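Local coordinates for TCP pilus virulence regulatory protein (Vibrio cholerae, PDB 3GBG) that probably acts as an AraC-family transcriptional regulator of pilus and other virulence genes, holding a fatty acid in a pocket of its cupin-like domain that the C-terminal part also reaches, at residues A[32-37]-A[126-131]; A[9-14]-A[80-85]; A[55-60]-A[116-121]; A[15-20]-A[74-79]. All blocks are in the same frame, centred on the assembly; numbering follows the deposited sequence.

Contact 1 (A[32-37]-A[126-131]); sequences MFWIDS and VLSEVV. With PAM (palmitoleic acid), chain B.
W34 has its CG between the backbone N and the carbonyl carbon (chi1 69°), and this torsion swings the indole off strand 32-35 so that its six-membered ring slides under helix 126-131. L127 CB stands over that ring, 4.1 Å from the centroid and 29° off the normal, a CH-pi contact. W34 CH2 comes to 3.1 Å from L127 O, while W34 CZ2 packs obliquely on V131 CG1 at 3.7 Å. The polar edge of the indole is served by one water, which lies in the ring plane: it accepts from W34 NE1 at 2.6 Å and donates to S128 OG at 3.0 Å. S128 OG is hydrogen-bonded to I124 O, one turn back in the helix. L127 CG, anti to the carbonyl carbon (chi1 -64°), carries CD2 to M32 SD at 3.4 Å. The two side chains cross at about a right angle, and F148 and F152 of helix 141-155 close in the bent methionine. F33, on the other side of the strand, has palmitoleic acid C8 3.7 Å above the centre of its ring. A strand packed between helix and fatty acid suits a cupin-like barrel enclosing a ligand pocket.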
# COMPACT_ATOMS: atom_id res chain seq x y z
N MET A 32 1.72 -0.24 -6.12
CA MET A 32 2.19 0.74 -7.08
C MET A 32 0.97 1.39 -7.70
O MET A 32 -0.03 0.72 -7.95
CB MET A 32 3.07 0.09 -8.16
CG MET A 32 2.43 -1.05 -8.93
SD MET A 32 3.65 -1.79 -10.08
CE MET A 32 4.87 -2.39 -8.94
N PHE A 33 1.03 2.70 -7.90
CA PHE A 33 -0.10 3.39 -8.50
C PHE A 33 0.37 4.49 -9.42
O PHE A 33 1.52 4.90 -9.38
CB PHE A 33 -1.02 3.99 -7.43
CG PHE A 33 -0.40 5.10 -6.63
CD1 PHE A 33 0.29 4.83 -5.45
CD2 PHE A 33 -0.54 6.43 -7.03
CE1 PHE A 33 0.83 5.86 -4.68
CE2 PHE A 33 -0.01 7.47 -6.28
CZ PHE A 33 0.68 7.19 -5.09
N TRP A 34 -0.55 4.97 -10.26
CA TRP A 34 -0.24 6.03 -11.20
C TRP A 34 -1.55 6.55 -11.78
O TRP A 34 -2.57 5.88 -11.72
CB TRP A 34 0.66 5.49 -12.31
CG TRP A 34 -0.02 4.53 -13.23
CD1 TRP A 34 -0.75 4.84 -14.34
CD2 TRP A 34 -0.09 3.11 -13.08
NE1 TRP A 34 -1.27 3.69 -14.89
CE2 TRP A 34 -0.89 2.62 -14.14
CE3 TRP A 34 0.44 2.20 -12.16
CZ2 TRP A 34 -1.16 1.26 -14.30
CZ3 TRP A 34 0.16 0.84 -12.32
CH2 TRP A 34 -0.63 0.39 -13.38
N ILE A 35 -1.50 7.77 -12.32
CA ILE A 35 -2.69 8.36 -12.92
C ILE A 35 -2.73 8.01 -14.40
O ILE A 35 -1.68 7.85 -15.04
CB ILE A 35 -2.71 9.90 -12.73
CG1 ILE A 35 -1.43 10.53 -13.28
CG2 ILE A 35 -2.81 10.22 -11.23
CD1 ILE A 35 -1.38 12.03 -13.11
N ASP A 36 -3.93 7.86 -14.94
CA ASP A 36 -4.09 7.48 -16.34
C ASP A 36 -3.93 8.66 -17.29
O ASP A 36 -3.64 8.49 -18.47
CB ASP A 36 -5.46 6.82 -16.54
CG ASP A 36 -6.60 7.83 -16.51
OD1 ASP A 36 -6.50 8.83 -15.78
OD2 ASP A 36 -7.60 7.60 -17.21
N SER A 37 -4.12 9.87 -16.76
CA SER A 37 -4.00 11.07 -17.57
C SER A 37 -3.96 12.30 -16.68
O SER A 37 -4.12 12.20 -15.46
CB SER A 37 -5.20 11.17 -18.52
OG SER A 37 -6.41 11.37 -17.78
N VAL A 126 3.45 -1.80 -19.69
CA VAL A 126 3.23 -3.13 -19.12
C VAL A 126 2.34 -2.99 -17.89
O VAL A 126 1.40 -3.77 -17.70
CB VAL A 126 4.57 -3.79 -18.72
CG1 VAL A 126 4.31 -5.12 -18.02
CG2 VAL A 126 5.43 -4.00 -19.95
N LEU A 127 2.64 -2.00 -17.06
CA LEU A 127 1.87 -1.76 -15.85
C LEU A 127 0.42 -1.44 -16.18
O LEU A 127 -0.49 -1.85 -15.45
CB LEU A 127 2.48 -0.59 -15.07
CG LEU A 127 3.90 -0.82 -14.54
CD1 LEU A 127 4.46 0.50 -14.03
CD2 LEU A 127 3.88 -1.86 -13.44
N SER A 128 0.20 -0.72 -17.28
CA SER A 128 -1.14 -0.37 -17.70
C SER A 128 -1.91 -1.60 -18.15
O SER A 128 -3.14 -1.63 -18.10
CB SER A 128 -1.10 0.66 -18.83
OG SER A 128 -0.59 1.90 -18.37
N GLU A 129 -1.19 -2.62 -18.60
CA GLU A 129 -1.82 -3.85 -19.05
C GLU A 129 -2.18 -4.72 -17.85
O GLU A 129 -3.11 -5.52 -17.91
CB GLU A 129 -0.88 -4.61 -20.00
CG GLU A 129 -1.51 -5.84 -20.66
CD GLU A 129 -2.84 -5.53 -21.33
OE1 GLU A 129 -2.95 -4.47 -21.98
OE2 GLU A 129 -3.76 -6.36 -21.24
N VAL A 130 -1.44 -4.54 -16.76
CA VAL A 130 -1.70 -5.30 -15.54
C VAL A 130 -3.02 -4.84 -14.93
O VAL A 130 -3.85 -5.66 -14.53
CB VAL A 130 -0.57 -5.10 -14.50
CG1 VAL A 130 -0.87 -5.91 -13.25
CG2 VAL A 130 0.77 -5.51 -15.09
N VAL A 131 -3.21 -3.53 -14.86
CA VAL A 131 -4.44 -2.97 -14.31
C VAL A 131 -5.57 -3.24 -15.30
O VAL A 131 -6.74 -3.33 -14.93
CB VAL A 131 -4.33 -1.44 -14.09
CG1 VAL A 131 -4.03 -0.74 -15.40
CG2 VAL A 131 -5.62 -0.91 -13.49
C1 PAM B . -5.95 0.41 -1.85
O1 PAM B . -6.44 0.23 -2.99
O2 PAM B . -5.23 -0.49 -1.37
C2 PAM B . -6.23 1.68 -1.08
C3 PAM B . -4.92 2.26 -0.54
C4 PAM B . -4.63 3.62 -1.16
C5 PAM B . -3.16 3.75 -1.55
C6 PAM B . -3.02 3.99 -3.05
C7 PAM B . -2.71 5.46 -3.34
C8 PAM B . -3.42 5.92 -4.61
C9 PAM B . -4.06 7.30 -4.41
C10 PAM B . -5.36 7.51 -4.53
C11 PAM B . -6.35 6.39 -4.88
C12 PAM B . -6.98 5.77 -3.63
C13 PAM B . -8.24 6.52 -3.23
C14 PAM B . -8.74 6.02 -1.88
C15 PAM B . -9.99 6.78 -1.47
C16 PAM B . -9.67 7.83 -0.41
O HOH W 1 -2.44 3.94 -17.18

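Contact 2 (A[9-14]-A[80-85]); sequences TNVYRM and NVSVIT. With PAM (palmitoleic acid), chain B.
Y12 and V83 meet ring edge to methyl on the face of the sheet that also carries N10 and V81. From CB, 4.1 Å from palmitoleic acid C11, chi1 of -57° and chi2 of 96° lay the Y12 ring along the ligand: CD1 reaches C11 and C12, and C12 sits 3.7 Å above the ring plane, offset toward the rim. Next along, Y12 CE1 takes V83 CG2 at the edge, in plane, at 3.7 Å. At the tip, Y12 OH donates to palmitoleic acid O1 over 2.6 Å and is also hydrogen-bonded to the hydroxyl of Y266; K31 and K230 bind the fatty acid too. Behind the ring, N10 and V83 exchange backbone bonds each way, and so do Y12 and V81, the straightest being V81 N to Y12 O at 2.8 Å with 176° at the hydrogen. The opposite face has T9 CG2 on I84 CG1 at 3.7 Å and V11 CG1 on N80 CB at 3.8 Å. Strand 7-14 is outermost in its five-stranded sheet; strand 79-86 lies between it and strand 31-35, with helix 123-131 packed on V11, S82 and I84 and the fatty acid against Y12, V81 and V83.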
# COMPACT_ATOMS: atom_id res chain seq x y z
N THR A 9 -5.75 -5.54 -8.62
CA THR A 9 -5.85 -4.16 -9.09
C THR A 9 -7.18 -3.45 -8.89
O THR A 9 -8.25 -4.07 -8.94
CB THR A 9 -5.51 -4.08 -10.60
OG1 THR A 9 -6.50 -4.78 -11.35
CG2 THR A 9 -4.15 -4.71 -10.87
N ASN A 10 -7.12 -2.14 -8.67
CA ASN A 10 -8.31 -1.33 -8.50
C ASN A 10 -8.11 0.00 -9.22
O ASN A 10 -6.99 0.45 -9.41
CB ASN A 10 -8.58 -1.07 -7.02
CG ASN A 10 -8.82 -2.33 -6.23
OD1 ASN A 10 -7.89 -2.91 -5.67
ND2 ASN A 10 -10.06 -2.78 -6.20
N VAL A 11 -9.22 0.61 -9.63
CA VAL A 11 -9.17 1.90 -10.32
C VAL A 11 -10.08 2.85 -9.57
O VAL A 11 -11.25 2.55 -9.32
CB VAL A 11 -9.65 1.79 -11.79
CG1 VAL A 11 -9.47 3.13 -12.51
CG2 VAL A 11 -8.85 0.71 -12.52
N TYR A 12 -9.53 4.01 -9.20
CA TYR A 12 -10.29 5.01 -8.47
C TYR A 12 -10.44 6.29 -9.27
O TYR A 12 -9.49 6.78 -9.88
CB TYR A 12 -9.61 5.34 -7.14
CG TYR A 12 -9.39 4.14 -6.24
CD1 TYR A 12 -8.18 3.45 -6.24
CD2 TYR A 12 -10.40 3.69 -5.41
CE1 TYR A 12 -7.98 2.34 -5.43
CE2 TYR A 12 -10.22 2.58 -4.60
CZ TYR A 12 -9.01 1.91 -4.61
OH TYR A 12 -8.84 0.80 -3.81
N ARG A 13 -11.65 6.83 -9.25
CA ARG A 13 -11.97 8.07 -9.96
C ARG A 13 -11.49 9.25 -9.11
O ARG A 13 -11.64 9.24 -7.89
CB ARG A 13 -13.50 8.15 -10.15
CG ARG A 13 -14.01 9.40 -10.85
CD ARG A 13 -13.99 9.24 -12.36
NE ARG A 13 -15.10 9.95 -12.99
CZ ARG A 13 -16.38 9.70 -12.74
NH1 ARG A 13 -16.72 8.77 -11.86
NH2 ARG A 13 -17.33 10.40 -13.36
N MET A 14 -10.90 10.25 -9.75
CA MET A 14 -10.42 11.44 -9.05
C MET A 14 -11.02 12.68 -9.71
O MET A 14 -10.64 13.04 -10.83
CB MET A 14 -8.90 11.51 -9.10
CG MET A 14 -8.26 11.81 -7.77
SD MET A 14 -6.61 12.51 -7.85
CE MET A 14 -6.67 13.56 -6.47
N ASN A 80 -8.23 8.88 -13.56
CA ASN A 80 -8.36 7.54 -13.00
C ASN A 80 -7.01 7.11 -12.43
O ASN A 80 -5.99 7.14 -13.11
CB ASN A 80 -8.80 6.53 -14.07
CG ASN A 80 -10.25 6.70 -14.47
OD1 ASN A 80 -11.10 6.99 -13.63
ND2 ASN A 80 -10.54 6.49 -15.75
N VAL A 81 -7.03 6.73 -11.16
CA VAL A 81 -5.83 6.29 -10.47
C VAL A 81 -5.88 4.78 -10.41
O VAL A 81 -6.82 4.20 -9.87
CB VAL A 81 -5.77 6.87 -9.04
CG1 VAL A 81 -4.46 6.48 -8.37
CG2 VAL A 81 -5.91 8.38 -9.08
N SER A 82 -4.88 4.13 -11.00
CA SER A 82 -4.81 2.68 -11.02
C SER A 82 -3.91 2.22 -9.88
O SER A 82 -2.82 2.75 -9.71
CB SER A 82 -4.25 2.19 -12.35
OG SER A 82 -5.09 2.56 -13.43
N VAL A 83 -4.37 1.24 -9.11
CA VAL A 83 -3.58 0.73 -8.00
C VAL A 83 -3.38 -0.78 -8.11
O VAL A 83 -4.35 -1.55 -8.14
CB VAL A 83 -4.22 1.05 -6.64
CG1 VAL A 83 -3.30 0.60 -5.51
CG2 VAL A 83 -4.49 2.55 -6.54
N ILE A 84 -2.12 -1.19 -8.18
CA ILE A 84 -1.77 -2.60 -8.28
C ILE A 84 -1.19 -3.12 -6.98
O ILE A 84 -0.23 -2.56 -6.45
CB ILE A 84 -0.71 -2.83 -9.36
CG1 ILE A 84 -1.27 -2.45 -10.72
CG2 ILE A 84 -0.24 -4.27 -9.33
CD1 ILE A 84 -0.26 -2.59 -11.83
N THR A 85 -1.76 -4.20 -6.47
CA THR A 85 -1.27 -4.80 -5.24
C THR A 85 -0.63 -6.13 -5.63
O THR A 85 -1.25 -6.97 -6.27
CB THR A 85 -2.41 -5.00 -4.24
OG1 THR A 85 -3.10 -3.76 -4.04
CG2 THR A 85 -1.87 -5.47 -2.91
C1 PAM B . -5.95 0.41 -1.85
O1 PAM B . -6.44 0.23 -2.99
O2 PAM B . -5.23 -0.49 -1.37
C2 PAM B . -6.23 1.68 -1.08
C3 PAM B . -4.92 2.26 -0.54
C4 PAM B . -4.63 3.62 -1.16
C5 PAM B . -3.16 3.75 -1.55
C6 PAM B . -3.02 3.99 -3.05
C7 PAM B . -2.71 5.46 -3.34
C8 PAM B . -3.42 5.92 -4.61
C9 PAM B . -4.06 7.30 -4.41
C10 PAM B . -5.36 7.51 -4.53
C11 PAM B . -6.35 6.39 -4.88
C12 PAM B . -6.98 5.77 -3.63
C13 PAM B . -8.24 6.52 -3.23
C14 PAM B . -8.74 6.02 -1.88
C15 PAM B . -9.99 6.78 -1.47
C16 PAM B . -9.67 7.83 -0.41
O HOH W 2 -4.92 -2.92 -5.52

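Contact 3 (A[55-60]-A[116-121]); sequences SSSIIL and LWNCEH
I58 and W117 form the antiparallel hydrogen-bonded pair at the centre, I58 N giving to W117 O at 2.7 Å and 171°, W117 N returning to I58 O at 2.8 Å. With CG1 trans to the main-chain N (chi1 171°), I58 turns its CG2 methyl to the neighbouring strand. It comes to 3.0 Å from W117 O, packs on W117 CB at 3.4 Å, near the plane of the indole at its edge, and touches C119 SG. A third backbone bond, C119 N to S56 O at 3.0 Å, is less well directed, its donor standing 44° out of the carbonyl plane. On the other face, shared by S57, I59, L116 and N118, S57 CB meets L116 CD1 at 3.8 Å. Strand 114-118 is the outermost member of the five-stranded antiparallel sheet of the cupin-like domain, paired here with strand 57-61. At the end of the strand pair a water donates to N118 OD1 and also binds S57 OG. In the second shell, N54 N is hydrogen-bonded to S57 OG. F151 of helix 141-155 packs on I58 and meets the W117 ring edge to face, while the hydroxyl of Y159 is hydrogen-bonded to L116 N.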
# COMPACT_ATOMS: atom_id res chain seq x y z
N SER A 55 0.96 10.79 -16.36
CA SER A 55 0.51 9.44 -16.70
C SER A 55 1.64 8.44 -16.89
O SER A 55 1.39 7.27 -17.16
CB SER A 55 -0.36 9.48 -17.96
OG SER A 55 0.39 9.92 -19.08
N SER A 56 2.88 8.89 -16.75
CA SER A 56 4.03 7.99 -16.90
C SER A 56 4.75 7.77 -15.59
O SER A 56 5.61 6.89 -15.48
CB SER A 56 5.02 8.54 -17.93
OG SER A 56 4.51 8.40 -19.25
N SER A 57 4.39 8.56 -14.58
CA SER A 57 5.01 8.46 -13.27
C SER A 57 4.42 7.29 -12.51
O SER A 57 3.20 7.16 -12.41
CB SER A 57 4.77 9.75 -12.48
OG SER A 57 5.04 10.89 -13.26
N ILE A 58 5.28 6.43 -11.98
CA ILE A 58 4.81 5.29 -11.22
C ILE A 58 5.31 5.42 -9.78
O ILE A 58 6.51 5.59 -9.55
CB ILE A 58 5.31 3.95 -11.85
CG1 ILE A 58 5.00 2.77 -10.92
CG2 ILE A 58 6.78 4.04 -12.16
CD1 ILE A 58 3.52 2.49 -10.74
N ILE A 59 4.38 5.37 -8.83
CA ILE A 59 4.73 5.48 -7.42
C ILE A 59 4.71 4.09 -6.79
O ILE A 59 3.76 3.33 -6.97
CB ILE A 59 3.73 6.37 -6.64
CG1 ILE A 59 3.73 7.80 -7.20
CG2 ILE A 59 4.10 6.41 -5.17
CD1 ILE A 59 2.93 7.97 -8.48
N LEU A 60 5.77 3.76 -6.06
CA LEU A 60 5.85 2.46 -5.41
C LEU A 60 5.79 2.62 -3.90
O LEU A 60 6.47 3.48 -3.33
CB LEU A 60 7.16 1.76 -5.81
CG LEU A 60 7.44 1.58 -7.30
CD1 LEU A 60 8.79 0.90 -7.49
CD2 LEU A 60 6.34 0.75 -7.94
N LEU A 116 9.35 7.07 -6.38
CA LEU A 116 8.75 7.60 -7.59
C LEU A 116 9.62 7.28 -8.79
O LEU A 116 10.83 7.49 -8.77
CB LEU A 116 8.59 9.12 -7.47
CG LEU A 116 8.42 9.90 -8.78
CD1 LEU A 116 7.09 9.56 -9.45
CD2 LEU A 116 8.51 11.38 -8.48
N TRP A 117 9.00 6.76 -9.85
CA TRP A 117 9.74 6.43 -11.06
C TRP A 117 9.09 7.00 -12.31
O TRP A 117 7.92 6.75 -12.59
CB TRP A 117 9.88 4.91 -11.20
CG TRP A 117 10.63 4.48 -12.43
CD1 TRP A 117 10.10 4.27 -13.68
CD2 TRP A 117 12.04 4.28 -12.55
NE1 TRP A 117 11.11 3.95 -14.56
CE2 TRP A 117 12.30 3.95 -13.90
CE3 TRP A 117 13.11 4.35 -11.65
CZ2 TRP A 117 13.59 3.69 -14.37
CZ3 TRP A 117 14.40 4.09 -12.12
CH2 TRP A 117 14.62 3.76 -13.47
N ASN A 118 9.86 7.79 -13.05
CA ASN A 118 9.38 8.40 -14.29
C ASN A 118 9.65 7.39 -15.41
O ASN A 118 10.78 7.25 -15.88
CB ASN A 118 10.12 9.71 -14.56
CG ASN A 118 9.88 10.75 -13.48
OD1 ASN A 118 8.75 11.20 -13.28
ND2 ASN A 118 10.94 11.13 -12.78
N CYS A 119 8.59 6.70 -15.84
CA CYS A 119 8.69 5.68 -16.88
C CYS A 119 9.09 6.16 -18.27
O CYS A 119 9.03 7.35 -18.59
CB CYS A 119 7.37 4.91 -17.00
SG CYS A 119 7.03 3.78 -15.64
N GLU A 120 9.50 5.19 -19.09
CA GLU A 120 9.91 5.42 -20.47
C GLU A 120 8.88 4.78 -21.40
O GLU A 120 9.22 4.10 -22.36
CB GLU A 120 11.28 4.79 -20.73
CG GLU A 120 11.44 3.39 -20.16
CD GLU A 120 11.62 3.39 -18.65
OE1 GLU A 120 12.69 3.82 -18.18
OE2 GLU A 120 10.69 2.97 -17.93
N HIS A 121 7.61 5.02 -21.08
CA HIS A 121 6.47 4.48 -21.83
C HIS A 121 6.66 3.07 -22.39
O HIS A 121 6.25 2.77 -23.51
CB HIS A 121 6.05 5.45 -22.95
CG HIS A 121 7.13 5.73 -23.95
ND1 HIS A 121 8.24 6.49 -23.64
CD2 HIS A 121 7.26 5.39 -25.24
CE1 HIS A 121 9.01 6.59 -24.70
NE2 HIS A 121 8.44 5.92 -25.70
O HOH W 3 6.99 10.63 -15.19

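Contact 4 (A[15-20]-A[74-79]); sequences SKFDTY and LSDENI. With PAM (palmitoleic acid), chain B.
F17 lays its ring against the backbone of 74-76, one face turned to S75 O, which stands 3.5 Å above the plane and over the ring centre. The D76 carboxylate comes to the same ring from another direction: OD1 lies at the edge, near the ring plane, 3.5 Å from CE2, and the carboxylate is turned 28° from the ring. L74 approaches obliquely, its carbonyl carbon 3.6 Å from F17 CE1. K16 and D76 lie side by side and point the same way. K16 CB lies 3.4 Å from S75 O. Beyond it, a chi1 of 58° folds the lysine in over its own main chain before it runs out extended, which takes CD past D76 OD1 and NZ to a water. K16 NZ stays 4.1 Å from D76 OD1, beyond a salt bridge, and that water joins them, accepting from NZ and donating to OD1 at 2.5 Å. A second water accepts from K16 N and makes a weak bond to N78 OD1. The S75 hydroxyl is hydrogen-bonded to I39 N. Residues 15-18 form a type II turn closed by D18 N to S15 O, with F17, the third residue, in a left-handed conformation (phi 58°). A tight turn between strands 7-14 and 19-26, packed on the loop between strands 66-73 and 79-86, is a surface corner joining the two antiparallel sheets of the cupin-like domain.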
# COMPACT_ATOMS: atom_id res chain seq x y z
N SER A 15 -11.96 13.33 -9.02
CA SER A 15 -12.61 14.52 -9.54
C SER A 15 -11.63 15.66 -9.75
O SER A 15 -10.61 15.74 -9.06
CB SER A 15 -13.73 14.98 -8.60
OG SER A 15 -14.74 14.00 -8.49
N LYS A 16 -11.95 16.56 -10.67
CA LYS A 16 -11.08 17.69 -10.96
C LYS A 16 -10.65 18.46 -9.72
O LYS A 16 -11.49 18.87 -8.90
CB LYS A 16 -11.77 18.65 -11.94
CG LYS A 16 -13.10 19.21 -11.47
CD LYS A 16 -13.59 20.29 -12.42
CE LYS A 16 -15.09 20.55 -12.29
NZ LYS A 16 -15.54 21.57 -13.28
N PHE A 17 -9.34 18.64 -9.58
CA PHE A 17 -8.75 19.40 -8.49
C PHE A 17 -9.07 18.91 -7.08
O PHE A 17 -8.91 19.65 -6.10
CB PHE A 17 -9.14 20.87 -8.65
CG PHE A 17 -8.85 21.41 -10.03
CD1 PHE A 17 -7.54 21.54 -10.47
CD2 PHE A 17 -9.88 21.73 -10.91
CE1 PHE A 17 -7.26 21.98 -11.76
CE2 PHE A 17 -9.60 22.17 -12.21
CZ PHE A 17 -8.29 22.30 -12.63
N ASP A 18 -9.52 17.67 -6.96
CA ASP A 18 -9.84 17.09 -5.66
C ASP A 18 -8.55 16.58 -5.03
O ASP A 18 -7.54 16.41 -5.72
CB ASP A 18 -10.84 15.94 -5.83
CG ASP A 18 -11.56 15.59 -4.54
OD1 ASP A 18 -12.37 14.64 -4.56
OD2 ASP A 18 -11.32 16.26 -3.51
N THR A 19 -8.57 16.30 -3.73
CA THR A 19 -7.40 15.82 -3.02
C THR A 19 -7.70 14.62 -2.14
O THR A 19 -8.70 14.59 -1.43
CB THR A 19 -6.81 16.94 -2.12
OG1 THR A 19 -6.36 18.04 -2.93
CG2 THR A 19 -5.64 16.41 -1.30
N TYR A 20 -6.84 13.61 -2.21
CA TYR A 20 -6.97 12.42 -1.38
C TYR A 20 -5.88 12.59 -0.33
O TYR A 20 -4.75 12.95 -0.66
CB TYR A 20 -6.75 11.16 -2.21
CG TYR A 20 -7.95 10.78 -3.06
CD1 TYR A 20 -7.79 10.16 -4.30
CD2 TYR A 20 -9.24 11.06 -2.62
CE1 TYR A 20 -8.90 9.82 -5.08
CE2 TYR A 20 -10.35 10.73 -3.39
CZ TYR A 20 -10.18 10.11 -4.62
OH TYR A 20 -11.27 9.80 -5.38
N LEU A 74 -4.50 18.16 -10.57
CA LEU A 74 -4.19 19.48 -11.13
C LEU A 74 -4.75 19.51 -12.55
O LEU A 74 -4.24 20.23 -13.42
CB LEU A 74 -2.68 19.71 -11.14
CG LEU A 74 -1.96 19.80 -9.80
CD1 LEU A 74 -0.49 20.19 -10.02
CD2 LEU A 74 -2.64 20.84 -8.91
N SER A 75 -5.80 18.73 -12.78
CA SER A 75 -6.44 18.64 -14.08
C SER A 75 -7.91 19.04 -14.02
O SER A 75 -8.59 18.78 -13.03
CB SER A 75 -6.32 17.22 -14.63
OG SER A 75 -4.95 16.85 -14.75
N ASP A 76 -8.39 19.68 -15.08
CA ASP A 76 -9.77 20.14 -15.14
C ASP A 76 -10.72 19.04 -15.60
O ASP A 76 -11.89 19.30 -15.87
CB ASP A 76 -9.86 21.36 -16.07
CG ASP A 76 -11.19 22.07 -15.95
OD1 ASP A 76 -11.81 22.00 -14.87
OD2 ASP A 76 -11.61 22.73 -16.94
N GLU A 77 -10.21 17.82 -15.71
CA GLU A 77 -11.02 16.68 -16.12
C GLU A 77 -10.83 15.55 -15.11
O GLU A 77 -9.90 15.56 -14.32
CB GLU A 77 -10.57 16.19 -17.51
CG GLU A 77 -10.61 17.23 -18.62
CD GLU A 77 -9.40 18.16 -18.61
OE1 GLU A 77 -8.26 17.65 -18.61
OE2 GLU A 77 -9.60 19.40 -18.63
N ASN A 78 -11.72 14.56 -15.14
CA ASN A 78 -11.59 13.45 -14.21
C ASN A 78 -10.32 12.66 -14.50
O ASN A 78 -9.86 12.59 -15.63
CB ASN A 78 -12.81 12.53 -14.27
CG ASN A 78 -14.02 13.12 -13.57
OD1 ASN A 78 -14.64 14.07 -14.07
ND2 ASN A 78 -14.35 12.58 -12.41
N ILE A 79 -9.75 12.08 -13.45
CA ILE A 79 -8.53 11.28 -13.58
C ILE A 79 -8.77 9.93 -12.94
O ILE A 79 -9.44 9.83 -11.91
CB ILE A 79 -7.34 11.96 -12.87
CG1 ILE A 79 -6.93 13.23 -13.61
CG2 ILE A 79 -6.17 10.99 -12.79
CD1 ILE A 79 -5.82 14.02 -12.89
C1 PAM B . -5.95 0.41 -1.85
O1 PAM B . -6.44 0.23 -2.99
O2 PAM B . -5.23 -0.49 -1.37
C2 PAM B . -6.23 1.68 -1.08
C3 PAM B . -4.92 2.26 -0.54
C4 PAM B . -4.63 3.62 -1.16
C5 PAM B . -3.16 3.75 -1.55
C6 PAM B . -3.02 3.99 -3.05
C7 PAM B . -2.71 5.46 -3.34
C8 PAM B . -3.42 5.92 -4.61
C9 PAM B . -4.06 7.30 -4.41
C10 PAM B . -5.36 7.51 -4.53
C11 PAM B . -6.35 6.39 -4.88
C12 PAM B . -6.98 5.77 -3.63
C13 PAM B . -8.24 6.52 -3.23
C14 PAM B . -8.74 6.02 -1.88
C15 PAM B . -9.99 6.78 -1.47
C16 PAM B . -9.67 7.83 -0.41
O HOH W 4 -14.21 16.03 -12.37
O HOH W 5 -13.76 23.43 -14.27

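How the contacts relate
From the N terminus, strand 7-14 pairs with strand 79-86 in contact 2, closing a long loop. Contact 4 nests inside it, where the turn after strand 7-14 meets the loop leading into strand 79-86. Strand 31-35 follows and opens contact 1, whose loop ends on helix 123-131 and crosses those of contacts 2 and 4. Contact 3 nests within contact 1 and crosses contacts 2 and 4, closing on strand 114-118 before that helix. Contacts 1, 2 and 3 share the five-stranded sheet, bonded from M32 to I84 and from F33 to I59. Contact 4 joins the end of that sheet to the four-stranded one, and palmitoleic acid touches contacts 1, 2 and 4.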